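Local coordinates for putative heme binding protein (Tannerella forsythia, PDB 6EU8) that probably binds heme as a member of the HmuY-like family, captured here in its heme-free form, at residues S42-M47 against K127-G132. Numbering follows the deposited sequence.
Sequences SEWHVM and KFTVAG
M47 lies against F128 and V130 where strand 44-48 pairs antiparallel with strand 127-136, inside the all-beta HmuY fold. Its CB sits over one face of the F128 ring, offset toward the rim, in a CH-pi contact 4.2 Å from the centroid, and CG rests 3.9 Å from F128 CE1. The chain bends at chi2 (-65°): SD rises from the sheet, then SD-CE runs back along the strand, so M47 CE comes 3.8 Å from V130 CG2. H45 shares this face. Its ring is held at both nitrogens: NE2 donates to E43 OE1 at 2.8 Å, in the ring plane and on the anti lone pair of the carboxylate, while ND1 is hydrogen-bonded to D112 OD1. That grip should fix the ring's rotation, with ND1 near G132 CA. On the other face, V46 CG1 crosses the aliphatic part of K127, 3.7 Å from CD, and T129 CG2 touches W44 CB; R39 makes a cation-pi contact with the indole. Between the faces, hydrogen-bonded pairs H45-V130 and M47-F128 each exchange two backbone hydrogen bonds. Just past the last bridge, W44-A131, G132 N donates to E43 O at 2.8 Å and only weakly to S42 OG, whose stronger partner is D40 OD1.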
loop_
_atom_site.group_PDB
_atom_site.type_symbol
_atom_site.label_atom_id
_atom_site.label_comp_id
_atom_site.label_asym_id
_atom_site.label_seq_id
_atom_site.Cartn_x
_atom_site.Cartn_y
_atom_site.Cartn_z
ATOM N N SER A 42 -15.603 -0.939 -0.221
ATOM C CA SER A 42 -16.398 -0.159 0.715
ATOM C C SER A 42 -17.612 0.514 0.027
ATOM O O SER A 42 -17.688 0.560 -1.198
ATOM C CB SER A 42 -15.506 0.869 1.415
ATOM O OG SER A 42 -15.135 1.925 0.561
ATOM N N GLU A 43 -18.538 1.038 0.829
ATOM C CA GLU A 43 -19.553 1.938 0.293
ATOM C C GLU A 43 -18.837 3.278 -0.037
ATOM O O GLU A 43 -18.121 3.815 0.792
ATOM C CB GLU A 43 -20.720 2.159 1.267
ATOM C CG GLU A 43 -21.783 3.067 0.686
ATOM C CD GLU A 43 -22.981 3.201 1.596
ATOM O OE1 GLU A 43 -22.959 4.054 2.521
ATOM O OE2 GLU A 43 -23.922 2.386 1.387
ATOM N N TRP A 44 -18.998 3.763 -1.268
ATOM C CA TRP A 44 -18.294 5.011 -1.655
ATOM C C TRP A 44 -19.199 6.209 -1.423
ATOM O O TRP A 44 -20.426 6.116 -1.580
ATOM C CB TRP A 44 -17.846 4.954 -3.087
ATOM C CG TRP A 44 -16.737 3.962 -3.411
ATOM C CD1 TRP A 44 -16.147 3.048 -2.565
ATOM C CD2 TRP A 44 -16.164 3.737 -4.696
ATOM N NE1 TRP A 44 -15.209 2.309 -3.255
ATOM C CE2 TRP A 44 -15.189 2.716 -4.562
ATOM C CE3 TRP A 44 -16.347 4.339 -5.948
ATOM C CZ2 TRP A 44 -14.430 2.244 -5.654
ATOM C CZ3 TRP A 44 -15.607 3.876 -7.027
ATOM C CH2 TRP A 44 -14.636 2.869 -6.872
ATOM N N HIS A 45 -18.584 7.321 -1.031
ATOM C CA HIS A 45 -19.311 8.498 -0.581
ATOM C C HIS A 45 -18.862 9.703 -1.407
ATOM O O HIS A 45 -17.651 10.029 -1.446
ATOM C CB HIS A 45 -19.125 8.718 0.916
ATOM C CG HIS A 45 -19.776 7.644 1.756
ATOM N ND1 HIS A 45 -19.350 7.323 3.015
ATOM C CD2 HIS A 45 -20.854 6.862 1.506
ATOM C CE1 HIS A 45 -20.108 6.349 3.503
ATOM N NE2 HIS A 45 -21.022 6.045 2.599
ATOM N N VAL A 46 -19.845 10.309 -2.097
ATOM C CA VAL A 46 -19.592 11.521 -2.928
ATOM C C VAL A 46 -19.695 12.726 -2.016
ATOM O O VAL A 46 -20.713 12.939 -1.343
ATOM C CB VAL A 46 -20.580 11.610 -4.104
ATOM C CG1 VAL A 46 -20.376 12.887 -4.930
ATOM C CG2 VAL A 46 -20.466 10.412 -5.005
ATOM N N MET A 47 -18.612 13.495 -1.936
ATOM C CA MET A 47 -18.562 14.716 -1.130
ATOM C C MET A 47 -18.810 15.875 -2.088
ATOM O O MET A 47 -18.180 15.952 -3.143
ATOM C CB MET A 47 -17.191 14.896 -0.485
ATOM C CG MET A 47 -16.821 13.832 0.503
ATOM S SD MET A 47 -17.948 13.899 1.919
ATOM C CE MET A 47 -17.784 12.194 2.364
ATOM N N LYS A 127 -16.417 18.683 -5.827
ATOM C CA LYS A 127 -16.934 17.304 -5.757
ATOM C C LYS A 127 -15.821 16.287 -5.956
ATOM O O LYS A 127 -15.010 16.376 -6.884
ATOM C CB LYS A 127 -18.019 17.083 -6.800
ATOM C CG LYS A 127 -18.594 15.672 -6.823
ATOM C CD LYS A 127 -20.013 15.645 -7.360
ATOM C CE LYS A 127 -20.054 15.998 -8.817
ATOM N NZ LYS A 127 -21.451 15.802 -9.300
ATOM N N PHE A 128 -15.823 15.253 -5.098
ATOM C CA PHE A 128 -14.872 14.135 -5.238
ATOM C C PHE A 128 -15.430 12.939 -4.439
ATOM O O PHE A 128 -16.370 13.127 -3.671
ATOM C CB PHE A 128 -13.467 14.491 -4.762
ATOM C CG PHE A 128 -13.391 14.992 -3.344
ATOM C CD1 PHE A 128 -13.288 14.109 -2.266
ATOM C CD2 PHE A 128 -13.412 16.380 -3.063
ATOM C CE1 PHE A 128 -13.261 14.584 -0.960
ATOM C CE2 PHE A 128 -13.365 16.843 -1.755
ATOM C CZ PHE A 128 -13.276 15.953 -0.699
ATOM N N THR A 129 -14.885 11.747 -4.684
ATOM C CA THR A 129 -15.429 10.502 -4.061
ATOM C C THR A 129 -14.387 9.845 -3.158
ATOM O O THR A 129 -13.227 9.673 -3.549
ATOM C CB THR A 129 -15.875 9.523 -5.146
ATOM O OG1 THR A 129 -16.718 10.222 -6.085
ATOM C CG2 THR A 129 -16.709 8.340 -4.556
ATOM N N VAL A 130 -14.816 9.452 -1.962
ATOM C CA VAL A 130 -13.955 8.764 -0.961
ATOM C C VAL A 130 -14.521 7.393 -0.551
ATOM O O VAL A 130 -15.712 7.144 -0.609
ATOM C CB VAL A 130 -13.746 9.611 0.293
ATOM C CG1 VAL A 130 -12.917 10.866 -0.037
ATOM C CG2 VAL A 130 -15.061 10.034 0.929
ATOM N N ALA A 131 -13.615 6.519 -0.109
ATOM C CA ALA A 131 -13.995 5.214 0.472
ATOM C C ALA A 131 -14.671 5.433 1.815
ATOM O O ALA A 131 -14.157 6.152 2.662
ATOM C CB ALA A 131 -12.763 4.362 0.627
ATOM N N GLY A 132 -15.836 4.810 2.045
ATOM C CA GLY A 132 -16.496 4.969 3.361
ATOM C C GLY A 132 -15.611 4.546 4.528
ATOM O O GLY A 132 -15.557 5.210 5.568
#